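PDB 5NO8: Baccell_00875 from Bacteroides cellulosilyticus DSM 14838, which is a polysaccharide lyase that probably removes the L-rhamnose caps attached to glucuronic acid in complex arabinogalactan proteins. Local coordinates for residues A178-M181 with T185-L188; V192-I197 with G324-H329; K404-T409 with Y462-D467. All blocks are in the same frame, centred on the assembly; numbering follows the deposited sequence.

Interaction 1. Residues A178-M181 with T185-L188; sequences AIRM and TPHL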
loop_
_atom_site.group_PDB
_atom_site.type_symbol
_atom_site.label_atom_id
_atom_site.label_comp_id
_atom_site.label_asym_id
_atom_site.label_seq_id
_atom_site.Cartn_x
_atom_site.Cartn_y
_atom_site.Cartn_z
ATOM N N ALA A 178 -3.368 -0.751 14.455
ATOM C CA ALA A 178 -2.109 -0.068 14.416
ATOM C C ALA A 178 -1.004 -0.972 14.932
ATOM O O ALA A 178 -0.950 -1.298 16.107
ATOM C CB ALA A 178 -2.199 1.210 15.211
ATOM N N ILE A 179 -0.146 -1.408 14.011
ATOM C CA ILE A 179 0.909 -2.370 14.309
ATOM C C ILE A 179 2.231 -1.635 14.424
ATOM O O ILE A 179 2.666 -0.978 13.493
ATOM C CB ILE A 179 0.979 -3.454 13.217
ATOM C CG1 ILE A 179 -0.342 -4.226 13.118
ATOM C CG2 ILE A 179 2.142 -4.398 13.457
ATOM C CD1 ILE A 179 -0.760 -4.976 14.359
ATOM N N ARG A 180 2.855 -1.701 15.589
ATOM C CA ARG A 180 4.171 -1.109 15.768
ATOM C C ARG A 180 5.099 -1.636 14.687
ATOM O O ARG A 180 5.094 -2.833 14.387
ATOM C CB ARG A 180 4.737 -1.438 17.153
ATOM C CG ARG A 180 5.956 -0.609 17.544
ATOM C CD ARG A 180 6.628 -1.255 18.746
ATOM N NE ARG A 180 5.687 -1.493 19.840
ATOM C CZ ARG A 180 5.508 -0.733 20.920
ATOM N NH1 ARG A 180 6.227 0.354 21.145
ATOM N NH2 ARG A 180 4.587 -1.083 21.799
ATOM N N MET A 181 5.865 -0.748 14.075
ATOM C CA MET A 181 6.555 -1.095 12.824
ATOM C C MET A 181 7.592 -2.218 12.997
ATOM O O MET A 181 7.776 -3.050 12.093
ATOM C CB MET A 181 7.150 0.134 12.141
ATOM C CG MET A 181 6.112 1.184 11.738
ATOM S SD MET A 181 6.847 2.502 10.794
ATOM C CE MET A 181 5.440 3.579 10.504
ATOM N N THR A 185 5.105 -6.111 20.521
ATOM C CA THR A 185 3.882 -5.876 21.276
ATOM C C THR A 185 4.184 -4.901 22.422
ATOM O O THR A 185 5.348 -4.745 22.796
ATOM C CB THR A 185 3.342 -7.186 21.858
ATOM O OG1 THR A 185 4.337 -7.792 22.689
ATOM C CG2 THR A 185 2.977 -8.173 20.745
ATOM N N PRO A 186 3.179 -4.199 22.954
ATOM C CA PRO A 186 1.799 -4.212 22.469
ATOM C C PRO A 186 1.567 -3.388 21.205
ATOM O O PRO A 186 2.303 -2.453 20.894
ATOM C CB PRO A 186 1.038 -3.559 23.616
ATOM C CG PRO A 186 2.017 -2.578 24.165
ATOM C CD PRO A 186 3.347 -3.265 24.080
ATOM N N HIS A 187 0.504 -3.768 20.509
ATOM C CA HIS A 187 -0.045 -3.000 19.417
ATOM C C HIS A 187 -1.352 -2.350 19.877
ATOM O O HIS A 187 -1.796 -2.560 21.001
ATOM C CB HIS A 187 -0.278 -3.938 18.265
ATOM C CG HIS A 187 0.956 -4.667 17.852
ATOM N ND1 HIS A 187 2.034 -4.032 17.290
ATOM C CD2 HIS A 187 1.285 -5.984 17.926
ATOM C CE1 HIS A 187 2.977 -4.926 17.025
ATOM N NE2 HIS A 187 2.552 -6.116 17.413
ATOM N N LEU A 188 -1.955 -1.561 18.998
ATOM C CA LEU A 188 -3.167 -0.848 19.329
ATOM C C LEU A 188 -4.265 -1.125 18.309
ATOM O O LEU A 188 -4.000 -1.212 17.122
ATOM C CB LEU A 188 -2.873 0.639 19.347
ATOM C CG LEU A 188 -3.853 1.562 20.066
ATOM C CD1 LEU A 188 -3.656 1.462 21.558
ATOM C CD2 LEU A 188 -3.656 3.006 19.641
#

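Interaction 2. Residues V192-I197 with G324-H329; sequences VTDGAI and GNKQTH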
loop_
_atom_site.group_PDB
_atom_site.type_symbol
_atom_site.label_atom_id
_atom_site.label_comp_id
_atom_site.label_asym_id
_atom_site.label_seq_id
_atom_site.Cartn_x
_atom_site.Cartn_y
_atom_site.Cartn_z
ATOM N N VAL A 192 -14.945 0.173 16.047
ATOM C CA VAL A 192 -16.221 0.918 16.107
ATOM C C VAL A 192 -17.307 -0.001 16.666
ATOM O O VAL A 192 -17.544 -1.134 16.195
ATOM C CB VAL A 192 -16.628 1.478 14.721
ATOM C CG1 VAL A 192 -18.061 2.039 14.716
ATOM C CG2 VAL A 192 -15.611 2.480 14.242
ATOM N N THR A 193 -17.999 0.498 17.685
ATOM C CA THR A 193 -19.070 -0.252 18.342
ATOM C C THR A 193 -20.437 0.382 18.269
ATOM O O THR A 193 -21.401 -0.289 18.561
ATOM C CB THR A 193 -18.716 -0.495 19.824
ATOM O OG1 THR A 193 -18.345 0.743 20.463
ATOM C CG2 THR A 193 -17.534 -1.460 19.895
ATOM N N ASP A 194 -20.546 1.646 17.876
ATOM C CA ASP A 194 -21.833 2.228 17.577
ATOM C C ASP A 194 -21.600 3.247 16.467
ATOM O O ASP A 194 -20.547 3.861 16.408
ATOM C CB ASP A 194 -22.453 2.875 18.833
ATOM C CG ASP A 194 -23.930 3.207 18.658
ATOM O OD1 ASP A 194 -24.625 2.577 17.822
ATOM O OD2 ASP A 194 -24.429 4.093 19.379
ATOM N N GLY A 195 -22.578 3.408 15.585
ATOM C CA GLY A 195 -22.423 4.249 14.395
ATOM C C GLY A 195 -21.496 3.590 13.383
ATOM O O GLY A 195 -21.364 2.360 13.363
ATOM N N ALA A 196 -20.880 4.397 12.536
ATOM C CA ALA A 196 -20.126 3.890 11.392
ATOM C C ALA A 196 -19.030 4.832 10.946
ATOM O O ALA A 196 -19.110 6.047 11.160
ATOM C CB ALA A 196 -21.068 3.607 10.237
ATOM N N ILE A 197 -18.015 4.255 10.315
ATOM C CA ILE A 197 -16.993 5.023 9.613
ATOM C C ILE A 197 -17.046 4.565 8.157
ATOM O O ILE A 197 -16.915 3.368 7.857
ATOM C CB ILE A 197 -15.588 4.839 10.217
ATOM C CG1 ILE A 197 -15.509 5.428 11.623
ATOM C CG2 ILE A 197 -14.496 5.451 9.327
ATOM C CD1 ILE A 197 -15.780 6.916 11.703
ATOM N N GLY A 324 -30.423 -5.228 13.084
ATOM C CA GLY A 324 -31.355 -4.111 12.986
ATOM C C GLY A 324 -30.865 -2.933 12.188
ATOM O O GLY A 324 -31.568 -2.474 11.302
ATOM N N ASN A 325 -29.697 -2.389 12.541
ATOM C CA ASN A 325 -29.227 -1.172 11.909
ATOM C C ASN A 325 -27.731 -1.148 11.572
ATOM O O ASN A 325 -27.164 -0.073 11.371
ATOM C CB ASN A 325 -29.582 0.014 12.815
ATOM C CG ASN A 325 -28.769 0.050 14.101
ATOM O OD1 ASN A 325 -28.195 -0.934 14.538
ATOM N ND2 ASN A 325 -28.717 1.220 14.709
ATOM N N LYS A 326 -27.104 -2.311 11.515
ATOM C CA LYS A 326 -25.670 -2.370 11.228
ATOM C C LYS A 326 -25.448 -2.783 9.776
ATOM O O LYS A 326 -26.252 -3.545 9.185
ATOM C CB LYS A 326 -24.978 -3.371 12.147
ATOM C CG LYS A 326 -25.243 -3.190 13.627
ATOM C CD LYS A 326 -24.289 -2.207 14.235
ATOM C CE LYS A 326 -24.516 -2.091 15.729
ATOM N NZ LYS A 326 -23.910 -0.823 16.213
ATOM N N GLN A 327 -24.330 -2.307 9.221
ATOM C CA GLN A 327 -23.918 -2.698 7.883
ATOM C C GLN A 327 -22.435 -2.664 7.749
ATOM O O GLN A 327 -21.751 -1.842 8.353
ATOM C CB GLN A 327 -24.543 -1.847 6.781
ATOM C CG GLN A 327 -24.133 -0.399 6.748
ATOM C CD GLN A 327 -24.812 0.349 5.617
ATOM O OE1 GLN A 327 -25.694 1.180 5.854
ATOM N NE2 GLN A 327 -24.405 0.061 4.377
ATOM N N THR A 328 -21.946 -3.560 6.924
ATOM C CA THR A 328 -20.527 -3.548 6.549
ATOM C C THR A 328 -20.402 -4.139 5.168
ATOM O O THR A 328 -21.401 -4.584 4.600
ATOM C CB THR A 328 -19.648 -4.256 7.624
ATOM O OG1 THR A 328 -18.252 -4.018 7.378
ATOM C CG2 THR A 328 -19.872 -5.749 7.712
ATOM N N HIS A 329 -19.194 -4.132 4.614
ATOM C CA HIS A 329 -18.991 -4.551 3.241
ATOM C C HIS A 329 -17.627 -5.179 2.960
ATOM O O HIS A 329 -16.731 -5.190 3.817
ATOM C CB HIS A 329 -19.223 -3.354 2.309
ATOM C CG HIS A 329 -18.041 -2.438 2.175
ATOM N ND1 HIS A 329 -17.649 -1.575 3.168
ATOM C CD2 HIS A 329 -17.145 -2.291 1.172
ATOM C CE1 HIS A 329 -16.587 -0.895 2.757
ATOM N NE2 HIS A 329 -16.257 -1.312 1.551
HETATM O O HOH W 1 -24.491 -0.586 18.974
HETATM O O HOH W 2 -21.303 0.083 14.895
HETATM O O HOH W 3 -24.363 1.461 12.393
HETATM O O HOH W 4 -24.851 1.527 14.938
#

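Interaction 3. Residues K404-T409 with Y462-D467; sequences KQYLLT and YKVTGD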
loop_
_atom_site.group_PDB
_atom_site.type_symbol
_atom_site.label_atom_id
_atom_site.label_comp_id
_atom_site.label_asym_id
_atom_site.label_seq_id
_atom_site.Cartn_x
_atom_site.Cartn_y
_atom_site.Cartn_z
ATOM N N LYS A 404 9.133 -11.785 -20.236
ATOM C CA LYS A 404 8.481 -12.891 -19.562
ATOM C C LYS A 404 7.289 -13.362 -20.406
ATOM O O LYS A 404 7.089 -14.558 -20.564
ATOM C CB LYS A 404 8.062 -12.532 -18.137
ATOM C CG LYS A 404 9.262 -12.364 -17.229
ATOM C CD LYS A 404 8.872 -12.227 -15.778
ATOM C CE LYS A 404 10.104 -11.970 -14.929
ATOM N NZ LYS A 404 9.773 -12.135 -13.498
ATOM N N GLN A 405 6.547 -12.420 -20.969
ATOM C CA GLN A 405 5.402 -12.769 -21.810
ATOM C C GLN A 405 5.877 -13.441 -23.130
ATOM O O GLN A 405 5.254 -14.383 -23.614
ATOM C CB GLN A 405 4.532 -11.557 -22.119
ATOM C CG GLN A 405 3.213 -11.901 -22.817
ATOM C CD GLN A 405 2.171 -12.623 -21.964
ATOM O OE1 GLN A 405 2.419 -13.090 -20.854
ATOM N NE2 GLN A 405 0.980 -12.752 -22.528
ATOM N N TYR A 406 6.991 -12.995 -23.674
ATOM C CA TYR A 406 7.602 -13.679 -24.804
ATOM C C TYR A 406 7.947 -15.120 -24.472
ATOM O O TYR A 406 7.693 -16.041 -25.275
ATOM C CB TYR A 406 8.847 -12.917 -25.303
ATOM C CG TYR A 406 9.504 -13.731 -26.385
ATOM C CD1 TYR A 406 9.020 -13.688 -27.686
ATOM C CD2 TYR A 406 10.515 -14.623 -26.079
ATOM C CE1 TYR A 406 9.570 -14.502 -28.683
ATOM C CE2 TYR A 406 11.080 -15.433 -27.061
ATOM C CZ TYR A 406 10.606 -15.362 -28.359
ATOM O OH TYR A 406 11.151 -16.175 -29.335
ATOM N N LEU A 407 8.514 -15.363 -23.300
ATOM C CA LEU A 407 8.921 -16.718 -22.942
ATOM C C LEU A 407 7.719 -17.675 -22.863
ATOM O O LEU A 407 7.875 -18.883 -23.097
ATOM C CB LEU A 407 9.728 -16.739 -21.642
ATOM C CG LEU A 407 11.085 -16.030 -21.711
ATOM C CD1 LEU A 407 11.691 -15.977 -20.316
ATOM C CD2 LEU A 407 12.003 -16.739 -22.694
ATOM N N LEU A 408 6.531 -17.130 -22.571
ATOM C CA LEU A 408 5.304 -17.908 -22.513
ATOM C C LEU A 408 4.661 -18.093 -23.863
ATOM O O LEU A 408 4.203 -19.196 -24.191
ATOM C CB LEU A 408 4.309 -17.234 -21.546
ATOM C CG LEU A 408 4.728 -17.323 -20.092
ATOM C CD1 LEU A 408 3.907 -16.354 -19.261
ATOM C CD2 LEU A 408 4.537 -18.740 -19.557
ATOM N N THR A 409 4.624 -17.026 -24.644
ATOM C CA THR A 409 3.823 -16.949 -25.854
ATOM C C THR A 409 4.593 -17.119 -27.143
ATOM O O THR A 409 3.985 -17.436 -28.168
ATOM C CB THR A 409 3.089 -15.597 -25.964
ATOM O OG1 THR A 409 4.052 -14.544 -26.149
ATOM C CG2 THR A 409 2.250 -15.362 -24.753
ATOM N N TYR A 462 19.036 -12.939 -22.603
ATOM C CA TYR A 462 19.745 -14.186 -22.906
ATOM C C TYR A 462 18.765 -15.328 -23.115
ATOM O O TYR A 462 18.902 -16.098 -24.063
ATOM C CB TYR A 462 20.732 -14.547 -21.795
ATOM C CG TYR A 462 21.323 -15.944 -21.861
ATOM C CD1 TYR A 462 22.124 -16.350 -22.944
ATOM C CD2 TYR A 462 21.120 -16.840 -20.825
ATOM C CE1 TYR A 462 22.687 -17.620 -22.973
ATOM C CE2 TYR A 462 21.670 -18.106 -20.846
ATOM C CZ TYR A 462 22.459 -18.492 -21.915
ATOM O OH TYR A 462 22.970 -19.773 -21.884
ATOM N N LYS A 463 17.759 -15.415 -22.243
ATOM C CA LYS A 463 16.728 -16.463 -22.358
ATOM C C LYS A 463 15.928 -16.328 -23.657
ATOM O O LYS A 463 15.505 -17.325 -24.200
ATOM C CB LYS A 463 15.789 -16.465 -21.136
ATOM C CG LYS A 463 16.492 -16.672 -19.798
ATOM C CD LYS A 463 15.522 -16.643 -18.624
ATOM C CE LYS A 463 14.836 -17.976 -18.414
ATOM N NZ LYS A 463 13.908 -17.925 -17.257
ATOM N N VAL A 464 15.738 -15.113 -24.151
ATOM C CA VAL A 464 15.020 -14.868 -25.407
ATOM C C VAL A 464 15.854 -15.299 -26.615
ATOM O O VAL A 464 15.331 -15.915 -27.545
ATOM C CB VAL A 464 14.656 -13.374 -25.560
ATOM C CG1 VAL A 464 14.046 -13.051 -26.923
ATOM C CG2 VAL A 464 13.692 -12.951 -24.441
ATOM N N THR A 465 17.141 -14.954 -26.592
ATOM C CA THR A 465 17.985 -14.988 -27.789
ATOM C C THR A 465 19.029 -16.088 -27.826
ATOM O O THR A 465 19.531 -16.370 -28.900
ATOM C CB THR A 465 18.755 -13.663 -27.948
ATOM O OG1 THR A 465 19.591 -13.454 -26.803
ATOM C CG2 THR A 465 17.813 -12.504 -28.118
ATOM N N GLY A 466 19.385 -16.671 -26.678
ATOM C CA GLY A 466 20.555 -17.553 -26.568
ATOM C C GLY A 466 21.911 -16.846 -26.745
ATOM O O GLY A 466 22.947 -17.511 -26.761
ATOM N N ASP A 467 21.911 -15.511 -26.837
ATOM C CA ASP A 467 23.116 -14.733 -27.114
ATOM C C ASP A 467 23.889 -14.477 -25.822
ATOM O O ASP A 467 23.466 -13.671 -24.973
ATOM C CB ASP A 467 22.762 -13.410 -27.787
ATOM C CG ASP A 467 23.994 -12.623 -28.228
ATOM O OD1 ASP A 467 25.115 -12.966 -27.825
ATOM O OD2 ASP A 467 23.844 -11.644 -28.968
HETATM O O HOH W 5 13.601 -16.691 -29.603
#

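Interaction 1. Residues A178-M181 with T185-L188
Ala178 and Leu188 pair at the turn end of a beta hairpin, where strand 175-180 leads into strand 187-194 within a large antiparallel sheet. They form a hydrogen-bonded pair: the N of Ala178 donates to the O of Leu188 at 2.8 Å, and the N of Leu188 answers to the O of Ala178 at 3.1 Å in a nearly straight bond. Their side chains share one face of the sheet, where a methyl beside a branched chain suits a buried place; CB of Ala178 lies 4.2 Å from CB of Leu188.

Nearer the turn, side chains replace the regular ladder. The N of Arg180 donates to ND1 of His187 at 3.0 Å, arriving 17° out of the ring plane. CD1 of Ile179 covers one face of that imidazole in a CH-pi contact, 4.2 Å from the ring centroid, so a flexible aliphatic tip fits closely onto a flat ring. NE2 of His187 makes a weak hydrogen bond to Asp183 O.

Arg180 spans the gap because CG stands anti to its backbone N (chi1 -167°) and the chain then bends at chi3, carrying the guanidinium across to the loop that leads into strand 187-194. Besides Pro186, it is gripped by Phe184 O through NE, Asn160 O through NH1 and a salt bridge from NH2 to Asp48. So many N-H groups let one buried arginine tie together several acceptors around it.

The looser side lies at Thr185, which is partly exposed; its CB points away and its O stays 3.9 Å from NH2 of Arg180. Next to it, beyond a cis peptide bond, Pro186 offers its carbonyl: NH2 of Arg180 approaches Pro186 O at 2.8 Å, in the carbonyl plane and on a lone pair.

Interaction 2. Residues V192-I197 with G324-H329
Thr193 and Asp194 form a classic beta bulge against Glu236 at the end of strand 187-194, and the backbone beyond it passes the start of strand 326-335 without pairing, the CA atoms of Gly195 and Lys326 staying 8.0 Å apart. One long side chain closes this gap between two different sheets. Lys326 bends at chi2 (-86°) and then runs extended, bringing its ammonium group to the bulge.

There NZ of Lys326 makes only a weak hydrogen bond to Thr193 O, at 3.5 Å, and a long salt bridge to OD1 of Asp194, at 3.8 Å, the two side chains crossing at about a right angle. Water does most of the bridging. NZ of Lys326 donates to water 1 and to water 4, each at 2.8 Å, and to water 2; these lead on to Thr193 O, Gly195 N and Gly195 O respectively. A lysine suits this partly exposed place because its long chain carries three N-H donors to this group of waters.

OD2 of Asp194 is hydrogen-bonded to Ser234 OG, which helps fix the carboxylate, while Thr193 OG1 pairs with Glu236. Gly195 accepts a positive phi (72°) easily as the chain leaves the strand, and its polar backbone atoms face the waters. A last bridge is weak at both ends: water 3 donates to Gly195 O at 3.3 Å and to Asn325 O at 3.4 Å.

Interaction 3. Residues K404-T409 with Y462-D467
The C-terminal ends of helices 396-409 and 448-465 pack together in the mainly helical part of the lyase, a succession of helices consistent with an alpha/alpha toroid. Helix 412-429, which lies between them in the sequence, touches both Tyr406 and Val464 through Lys415. No direct hydrogen bond joins the two segments. The backbones come nearest at Leu407 and Val464, whose CA atoms are 6.8 Å apart.

Tyr406 and Val464 form one half of the interface. With CG anti to its backbone N (chi1 175°), the tyrosine swings its ring toward the second helix, and the CD2-CE2 side meets both valine methyls: CE2 lies 3.8 Å from CG1 of Val464, and CD2 lies 3.9 Å from CG2. A beta-branched valine presents a compact pair of methyls that suits such a surface. The phenol oxygen is left to reach past this patch, where water 5 bonds to Tyr406 OH and donates to Val464 O at 2.8 Å.

Leu407 makes the other half. Its CD2 rests 3.9 Å from Lys463 O and 4.1 Å from Lys463 CB, while CD1 meets the same lysine at CE, 4.2 Å away. The leucine thus straddles backbone and aliphatic chain, crossing the lysine at about a right angle. Lysine fits this exposed edge, since the bend at chi3 (82°) folds its end back over Leu407 and its methylenes pack against the leucine.

Both helices end in side-chain-to-backbone bonds. Thr409 OG1 donates to Gln405 O, and Thr465 OG1 accepts from Asp467 N in an ST turn, before Asp467 caps Gln469 N of the next helix. The contact itself therefore depends on shape and apolar surface, with one water linking a phenol to a carbonyl near a helix end.

In the fold
Interactions 1 and 2 both use strand 187-194, one at its start and the other at its far end, so the strand links a buried hairpin to a hydrated surface about 24 Å away between centres. Interaction 2 also brings in strand 326-335 of a second sheet, connecting two beta layers. Interaction 3 belongs to the helical part, on the opposite side of the chain's centre: its centre is about 45 Å from that of interaction 1 and about 52 Å from that of interaction 2, with nearest atoms about 27 and 31 Å apart. The three follow one another along the chain, and none includes a bound substrate.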